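Local coordinates for putative cell surface protein, similar to internalin proteins (PDB 5KZS), which is of unknown function but, as an internalin-like leucine-rich-repeat protein, probably acts at the bacterial surface, at residues A[24-29]-A[53-58]; A[185-190]-A[209-214]; A[226-231]-A[260-265]. All blocks are in the same frame, centred on the assembly; numbering follows the deposited sequence.

Interaction 1 of 3, residues A[24-29]-A[53-58]; sequences AKDMAK and FETETI
Asp26 on the helical segment 24-29 thrusts its carboxylate against the start of segment 53-58, where two successive backbone N-H groups converge on OD2 just as the type I turn from Thr55 begins. The N of Glu54 lies 2.7 Å from Asp26 OD2 and reaches it from above the carboxylate plane, 44° out of it, while the N of Thr55 approaches almost straight on the syn lone pair. The Thr55 hydroxyl is modelled so close to OD1 that the length of that bond is doubtful. A short acidic side chain suits this place because OD2 can take both N-H groups, which limit the carboxylate's rotation. With chi1 of Asp26 at -68°, CG stands opposite the carbonyl carbon.

Glu54 slides past Asp26 in the opposite direction, the two carboxylates turned 43° apart, with Glu54 OE1 only 3.0 Å from Asp26 OD1. This crowding of acceptors may raise the proton affinity of one group; Lys29 NZ, 4.6 Å from Glu54 OE2, would partly offset it. Next along the helix, selenomethionine Met27 makes an oblique Met-aromatic contact with Phe53, SE to CE1 4.3 Å.

Phe53 ends strand 50-53, an outermost strand of the parallel repeat sheet, and also packs on Met63 of helix 60-64.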
# COMPACT_ATOMS: atom_id res chain seq x y z
N ALA A 24 -1.21 -20.28 25.13
CA ALA A 24 -2.17 -21.23 25.65
C ALA A 24 -3.51 -20.56 25.91
O ALA A 24 -4.58 -21.10 25.58
CB ALA A 24 -1.65 -21.85 26.94
N LYS A 25 -3.44 -19.38 26.53
CA LYS A 25 -4.62 -18.56 26.77
C LYS A 25 -5.37 -18.34 25.45
O LYS A 25 -6.56 -18.64 25.36
CB LYS A 25 -4.21 -17.25 27.44
CG LYS A 25 -5.39 -16.39 27.87
CD LYS A 25 -5.01 -15.45 29.01
CE LYS A 25 -6.09 -14.38 29.25
NZ LYS A 25 -6.11 -13.33 28.20
N ASP A 26 -4.66 -17.88 24.43
CA ASP A 26 -5.27 -17.65 23.12
C ASP A 26 -5.80 -18.94 22.49
O ASP A 26 -6.87 -18.96 21.89
CB ASP A 26 -4.29 -16.96 22.15
CG ASP A 26 -3.97 -15.53 22.57
OD1 ASP A 26 -4.43 -15.10 23.64
OD2 ASP A 26 -3.28 -14.82 21.81
N MSE A 27 -5.04 -20.02 22.64
CA MSE A 27 -5.46 -21.31 22.11
C MSE A 27 -6.68 -21.84 22.83
O MSE A 27 -7.51 -22.52 22.23
CB MSE A 27 -4.29 -22.31 22.16
CG MSE A 27 -3.26 -22.08 21.05
SE MSE A 27 -4.02 -22.26 19.24
CE MSE A 27 -5.43 -23.62 19.42
N ALA A 28 -6.80 -21.53 24.12
CA ALA A 28 -7.99 -21.89 24.90
C ALA A 28 -9.20 -21.22 24.31
O ALA A 28 -10.21 -21.88 24.05
CB ALA A 28 -7.84 -21.49 26.36
N LYS A 29 -9.07 -19.91 24.10
CA LYS A 29 -10.10 -19.12 23.45
C LYS A 29 -10.42 -19.64 22.04
O LYS A 29 -11.57 -19.77 21.69
CB LYS A 29 -9.71 -17.65 23.39
CG LYS A 29 -10.91 -16.73 23.20
CD LYS A 29 -10.62 -15.53 22.31
CE LYS A 29 -11.75 -14.51 22.39
NZ LYS A 29 -11.42 -13.33 21.54
N PHE A 53 -5.02 -14.56 17.63
CA PHE A 53 -4.02 -14.34 18.68
C PHE A 53 -4.04 -12.89 19.08
O PHE A 53 -4.13 -12.02 18.23
CB PHE A 53 -2.61 -14.73 18.20
CG PHE A 53 -2.52 -16.16 17.76
CD1 PHE A 53 -2.29 -17.16 18.69
CD2 PHE A 53 -2.76 -16.51 16.44
CE1 PHE A 53 -2.27 -18.49 18.30
CE2 PHE A 53 -2.74 -17.83 16.04
CZ PHE A 53 -2.49 -18.82 16.97
N GLU A 54 -3.96 -12.63 20.38
CA GLU A 54 -4.06 -11.27 20.91
C GLU A 54 -3.19 -10.94 22.13
O GLU A 54 -3.01 -9.76 22.44
CB GLU A 54 -5.54 -10.92 21.19
CG GLU A 54 -6.31 -11.91 22.07
CD GLU A 54 -6.77 -13.19 21.34
OE1 GLU A 54 -6.83 -14.27 22.00
OE2 GLU A 54 -7.06 -13.12 20.12
N THR A 55 -2.65 -11.94 22.82
CA THR A 55 -1.87 -11.70 24.03
C THR A 55 -0.48 -11.25 23.62
O THR A 55 0.23 -11.95 22.88
CB THR A 55 -1.80 -12.97 24.90
OG1 THR A 55 -3.09 -13.57 24.96
CG2 THR A 55 -1.33 -12.65 26.32
N GLU A 56 -0.08 -10.09 24.13
CA GLU A 56 1.14 -9.43 23.64
C GLU A 56 2.46 -9.99 24.18
O GLU A 56 3.53 -9.51 23.79
CB GLU A 56 1.04 -7.91 23.87
CG GLU A 56 -0.18 -7.27 23.20
CD GLU A 56 0.07 -5.90 22.58
OE1 GLU A 56 1.23 -5.44 22.55
OE2 GLU A 56 -0.91 -5.28 22.11
N THR A 57 2.41 -10.99 25.05
CA THR A 57 3.62 -11.68 25.52
C THR A 57 4.13 -12.76 24.56
O THR A 57 5.26 -13.23 24.74
CB THR A 57 3.41 -12.35 26.90
OG1 THR A 57 2.36 -13.33 26.81
CG2 THR A 57 3.09 -11.30 27.98
N ILE A 58 3.31 -13.14 23.56
CA ILE A 58 3.71 -14.15 22.57
C ILE A 58 4.88 -13.57 21.79
O ILE A 58 4.82 -12.42 21.35
CB ILE A 58 2.56 -14.52 21.58
CG1 ILE A 58 1.37 -15.12 22.33
CG2 ILE A 58 3.04 -15.54 20.55
CD1 ILE A 58 0.13 -15.35 21.48

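Interaction 2 of 3, residues A[185-190]-A[209-214]; sequences LPDFQN and TNFTNL
Successive loops of the leucine-rich-repeat region stack here in register, with Asp187 beside Phe211 and Gln189 beside Asn213. The carboxylate of Asp187 spans the gap to Thr212: OD2 meets the hydroxyl OG1 at 2.6 Å, and OD1 accepts the backbone N of the same residue at 3.2 Å. Aspartate suits the place, having one oxygen for each donor. Both come from the syn side, 19° and 24° out of the carboxylate plane, so the bonds hold the group from turning. Chi1 of -178° sets CG opposite the backbone N of Asp187 and carries the oxygens across, leaving CB against Thr209 CG2. At one end Thr209 OG1 donates to Leu185 O, 2.5 Å away and in the carbonyl plane; at the other, Asn213 ND2 makes a weak bond to Gln189 O.

Segment 185-190 lies between strands 174-176 and 196-198 of the solenoid, segment 209-214 between strands 205-206 and 219-221. Neither contains a regular strand, and side chains and water supply the cross-links. One water accepts from Leu185 N and Thr209 N; another donates to Asp187 OD1 and Phe188 O and accepts from Asn213 N. Phenylalanines suit the buried side: the rings of Phe188 and Phe211 run side by side in the same direction, CD2 of Phe188 being 4.1 Å from CE1 of Phe211. Leu185 CD2 touches the edge of the Phe211 ring at CZ.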
# COMPACT_ATOMS: atom_id res chain seq x y z
N LEU A 185 9.05 2.27 -9.23
CA LEU A 185 8.52 0.91 -9.21
C LEU A 185 9.11 0.04 -10.32
O LEU A 185 9.29 0.50 -11.44
CB LEU A 185 7.00 0.93 -9.33
CG LEU A 185 6.25 0.10 -8.29
CD1 LEU A 185 6.23 0.84 -6.95
CD2 LEU A 185 4.83 -0.18 -8.73
N PRO A 186 9.42 -1.24 -10.01
CA PRO A 186 9.74 -2.23 -11.04
C PRO A 186 8.68 -2.34 -12.13
O PRO A 186 7.49 -2.30 -11.84
CB PRO A 186 9.79 -3.53 -10.24
CG PRO A 186 10.26 -3.11 -8.89
CD PRO A 186 9.72 -1.74 -8.65
N ASP A 187 9.11 -2.48 -13.37
CA ASP A 187 8.20 -2.76 -14.48
C ASP A 187 7.92 -4.25 -14.43
O ASP A 187 8.71 -5.04 -14.90
CB ASP A 187 8.82 -2.38 -15.83
CG ASP A 187 7.88 -2.63 -17.01
OD1 ASP A 187 6.69 -2.93 -16.78
OD2 ASP A 187 8.32 -2.51 -18.17
N PHE A 188 6.78 -4.63 -13.86
CA PHE A 188 6.51 -6.03 -13.55
C PHE A 188 6.33 -6.87 -14.80
O PHE A 188 5.58 -6.50 -15.70
CB PHE A 188 5.30 -6.16 -12.64
CG PHE A 188 5.42 -5.41 -11.35
CD1 PHE A 188 6.29 -5.83 -10.36
CD2 PHE A 188 4.67 -4.26 -11.13
CE1 PHE A 188 6.41 -5.14 -9.17
CE2 PHE A 188 4.78 -3.56 -9.93
CZ PHE A 188 5.65 -4.00 -8.95
N GLN A 189 7.02 -8.01 -14.84
CA GLN A 189 7.07 -8.86 -16.02
C GLN A 189 6.14 -10.09 -15.96
O GLN A 189 5.65 -10.53 -17.00
CB GLN A 189 8.52 -9.28 -16.28
CG GLN A 189 9.47 -8.12 -16.55
CD GLN A 189 9.14 -7.36 -17.83
OE1 GLN A 189 8.91 -6.14 -17.82
NE2 GLN A 189 9.09 -8.08 -18.95
N ASN A 190 5.88 -10.65 -14.78
CA ASN A 190 4.95 -11.79 -14.69
C ASN A 190 3.79 -11.57 -13.68
O ASN A 190 3.45 -12.45 -12.87
CB ASN A 190 5.73 -13.09 -14.41
CG ASN A 190 4.97 -14.35 -14.83
OD1 ASN A 190 4.26 -14.36 -15.84
ND2 ASN A 190 5.13 -15.43 -14.06
N THR A 209 7.35 4.48 -13.87
CA THR A 209 7.38 3.36 -14.80
C THR A 209 6.14 3.20 -15.65
O THR A 209 5.06 3.04 -15.12
CB THR A 209 7.53 2.09 -13.99
OG1 THR A 209 8.74 2.20 -13.23
CG2 THR A 209 7.56 0.86 -14.88
N ASN A 210 6.30 3.19 -16.96
CA ASN A 210 5.18 3.06 -17.88
C ASN A 210 4.96 1.59 -18.17
O ASN A 210 5.53 1.04 -19.10
CB ASN A 210 5.46 3.86 -19.17
CG ASN A 210 4.23 4.03 -20.05
OD1 ASN A 210 3.10 3.81 -19.62
ND2 ASN A 210 4.46 4.44 -21.29
N PHE A 211 4.12 0.95 -17.36
CA PHE A 211 4.04 -0.52 -17.30
C PHE A 211 3.75 -1.21 -18.64
O PHE A 211 2.71 -0.97 -19.25
CB PHE A 211 2.98 -0.97 -16.27
CG PHE A 211 3.28 -0.53 -14.87
CD1 PHE A 211 4.43 -0.95 -14.22
CD2 PHE A 211 2.41 0.32 -14.19
CE1 PHE A 211 4.70 -0.53 -12.92
CE2 PHE A 211 2.68 0.73 -12.90
CZ PHE A 211 3.82 0.32 -12.26
N THR A 212 4.68 -2.07 -19.07
CA THR A 212 4.61 -2.73 -20.38
C THR A 212 3.74 -4.00 -20.43
O THR A 212 3.17 -4.32 -21.47
CB THR A 212 6.02 -3.09 -20.90
OG1 THR A 212 6.76 -3.77 -19.89
CG2 THR A 212 6.78 -1.84 -21.31
N ASN A 213 3.64 -4.71 -19.30
CA ASN A 213 3.10 -6.07 -19.28
C ASN A 213 2.07 -6.33 -18.17
O ASN A 213 2.07 -7.41 -17.56
CB ASN A 213 4.27 -7.06 -19.18
CG ASN A 213 3.88 -8.47 -19.59
OD1 ASN A 213 3.00 -8.66 -20.44
ND2 ASN A 213 4.52 -9.45 -18.99
N LEU A 214 1.20 -5.36 -17.92
CA LEU A 214 0.10 -5.52 -16.96
C LEU A 214 -1.21 -5.75 -17.72
O LEU A 214 -2.14 -4.95 -17.66
CB LEU A 214 0.01 -4.30 -16.03
CG LEU A 214 1.19 -4.13 -15.08
CD1 LEU A 214 1.03 -2.87 -14.25
CD2 LEU A 214 1.35 -5.32 -14.16
O HOH W 1 8.71 4.17 -11.27
O HOH W 2 4.26 -4.32 -16.82

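Interaction 3 of 3, residues A[226-231]-A[260-265]; sequences HLNELP and IQLPIY
This is a mainly apolar contact with a single backbone hydrogen bond, made where the last part of the leucine-rich-repeat region meets the C-terminal mixed-sheet domain. Ile264, in the first turn of helix 263-270, packs against residues 227-230. Its N donates to Asn228 O at 3.1 Å, with a bent N-H...O angle of 145° and the donor tilted 34° from the carbonyl plane. An N-H in the first turn of a helix has no carbonyl of the preceding turn to bind, and here one from across the interface is used.

The same side chain makes the largest single contribution to the contact. With CG1 of Ile264 opposite the backbone N (chi1 -170°), the longer branch runs out to the repeat side, where CD1 lies 3.7 Å from Leu230 CD2 and 3.5 Å from Leu227 O. The Leu230 and Ile264 side chains pass one another at a slant, so that Leu230 CD2 touches both CD1 and CG1 of the isoleucine. A branched isoleucine suits this junction, because its CG2 also faces the backbone, 3.7 Å from Asn228 O. Pro263 brings its ring up to the same carbonyl, its CD 3.4 Å from Asn228 O, and its CB meets Glu229 CB at 4.1 Å. Proline fits here, packing its ring on the carbonyl and having no N-H in need of an acceptor.

Around this core, the Asn228 ND2 group is bonded to Thr246 O, and Tyr333 of strand 331-339 binds Leu227 O through its hydroxyl while packing on Ile264. Segment 226-231 leaves the short strand 226-227 on the repeat side and segment 260-265 passes from strand 258-261 into the helix, an arrangement consistent with the internalin plan, in which an immunoglobulin-like domain is fused directly to the end of the leucine-rich-repeat solenoid.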
# COMPACT_ATOMS: atom_id res chain seq x y z
N HIS A 226 2.97 12.74 -6.57
CA HIS A 226 3.48 14.00 -7.09
C HIS A 226 3.85 13.95 -8.57
O HIS A 226 4.87 14.51 -8.97
CB HIS A 226 4.69 14.44 -6.25
CG HIS A 226 4.48 14.28 -4.77
ND1 HIS A 226 3.82 15.21 -4.00
CD2 HIS A 226 4.86 13.30 -3.92
CE1 HIS A 226 3.79 14.81 -2.74
NE2 HIS A 226 4.42 13.65 -2.67
N LEU A 227 3.01 13.31 -9.38
CA LEU A 227 3.31 13.15 -10.81
C LEU A 227 2.95 14.39 -11.64
O LEU A 227 1.91 15.01 -11.43
CB LEU A 227 2.57 11.95 -11.38
CG LEU A 227 2.83 10.60 -10.73
CD1 LEU A 227 2.05 9.53 -11.47
CD2 LEU A 227 4.32 10.27 -10.72
N ASN A 228 3.84 14.73 -12.58
CA ASN A 228 3.58 15.73 -13.61
C ASN A 228 2.97 15.08 -14.85
O ASN A 228 2.38 15.75 -15.68
CB ASN A 228 4.86 16.45 -14.00
CG ASN A 228 5.40 17.30 -12.88
OD1 ASN A 228 5.99 16.78 -11.95
ND2 ASN A 228 5.20 18.61 -12.96
N GLU A 229 3.12 13.77 -14.96
CA GLU A 229 2.71 13.07 -16.17
C GLU A 229 2.44 11.62 -15.81
O GLU A 229 3.19 11.02 -15.04
CB GLU A 229 3.80 13.21 -17.24
CG GLU A 229 3.92 12.05 -18.24
CD GLU A 229 4.67 12.43 -19.50
OE1 GLU A 229 4.03 12.38 -20.58
OE2 GLU A 229 5.88 12.77 -19.42
N LEU A 230 1.39 11.09 -16.41
CA LEU A 230 0.91 9.75 -16.14
C LEU A 230 1.39 8.74 -17.18
O LEU A 230 1.48 9.06 -18.36
CB LEU A 230 -0.62 9.75 -16.12
CG LEU A 230 -1.34 10.76 -15.21
CD1 LEU A 230 -2.84 10.56 -15.32
CD2 LEU A 230 -0.90 10.67 -13.75
N PRO A 231 1.67 7.50 -16.76
CA PRO A 231 2.10 6.45 -17.69
C PRO A 231 1.02 6.07 -18.71
O PRO A 231 -0.00 5.46 -18.35
CB PRO A 231 2.40 5.27 -16.76
CG PRO A 231 1.50 5.49 -15.58
CD PRO A 231 1.48 6.97 -15.39
N ILE A 260 3.33 26.93 -18.74
CA ILE A 260 3.91 25.74 -18.11
C ILE A 260 3.42 24.49 -18.83
O ILE A 260 2.36 24.51 -19.45
CB ILE A 260 3.60 25.67 -16.60
CG1 ILE A 260 2.09 25.69 -16.33
CG2 ILE A 260 4.28 26.82 -15.87
CD1 ILE A 260 1.71 25.28 -14.93
N GLN A 261 4.21 23.42 -18.76
CA GLN A 261 3.79 22.11 -19.28
C GLN A 261 3.23 21.32 -18.10
O GLN A 261 3.77 21.40 -16.99
CB GLN A 261 4.98 21.36 -19.92
CG GLN A 261 5.74 22.13 -21.01
CD GLN A 261 4.87 22.47 -22.22
OE1 GLN A 261 4.00 21.68 -22.62
NE2 GLN A 261 5.09 23.66 -22.81
N LEU A 262 2.14 20.59 -18.33
CA LEU A 262 1.50 19.79 -17.27
C LEU A 262 0.60 18.72 -17.87
O LEU A 262 -0.63 18.84 -17.82
CB LEU A 262 0.72 20.72 -16.33
CG LEU A 262 0.14 20.13 -15.04
CD1 LEU A 262 1.26 19.49 -14.23
CD2 LEU A 262 -0.58 21.21 -14.24
N PRO A 263 1.20 17.67 -18.46
CA PRO A 263 0.44 16.63 -19.17
C PRO A 263 -0.65 15.93 -18.34
O PRO A 263 -1.64 15.46 -18.91
CB PRO A 263 1.52 15.62 -19.58
CG PRO A 263 2.78 16.42 -19.67
CD PRO A 263 2.66 17.48 -18.61
N ILE A 264 -0.44 15.84 -17.02
CA ILE A 264 -1.41 15.21 -16.11
C ILE A 264 -2.82 15.80 -16.24
O ILE A 264 -3.79 15.04 -16.27
CB ILE A 264 -0.92 15.21 -14.62
CG1 ILE A 264 -1.82 14.32 -13.75
CG2 ILE A 264 -0.81 16.61 -14.03
CD1 ILE A 264 -1.27 14.05 -12.37
N TYR A 265 -2.92 17.12 -16.36
CA TYR A 265 -4.22 17.76 -16.53
C TYR A 265 -4.99 17.18 -17.72
O TYR A 265 -6.16 16.78 -17.58
CB TYR A 265 -4.10 19.29 -16.67
CG TYR A 265 -5.44 19.96 -16.94
CD1 TYR A 265 -6.29 20.32 -15.90
CD2 TYR A 265 -5.87 20.19 -18.25
CE1 TYR A 265 -7.53 20.91 -16.15
CE2 TYR A 265 -7.10 20.77 -18.52
CZ TYR A 265 -7.93 21.14 -17.47
OH TYR A 265 -9.15 21.71 -17.76

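The three contacts follow one another along the elongated chain. All are partly buried, but no residue touching in interaction 3 is exposed, whereas interactions 1 and 2 each have two exposed ones. Interaction 1 lies at the N-terminal end, about 42 Å from interaction 2 and about 51 Å from interaction 3, centre to centre, on the opposite side of the chain's centre from both. Interactions 2 and 3 adjoin: Asn210 OD1 packs 3.2 Å from Pro231 C. Interactions 1 and 2 each rely on an aspartate carboxylate taking backbone N-H: two in interaction 1, one plus a threonine hydroxyl in interaction 2, where water helps. Interaction 3, between repeat region and C-terminal domain, depends mostly on aliphatic packing.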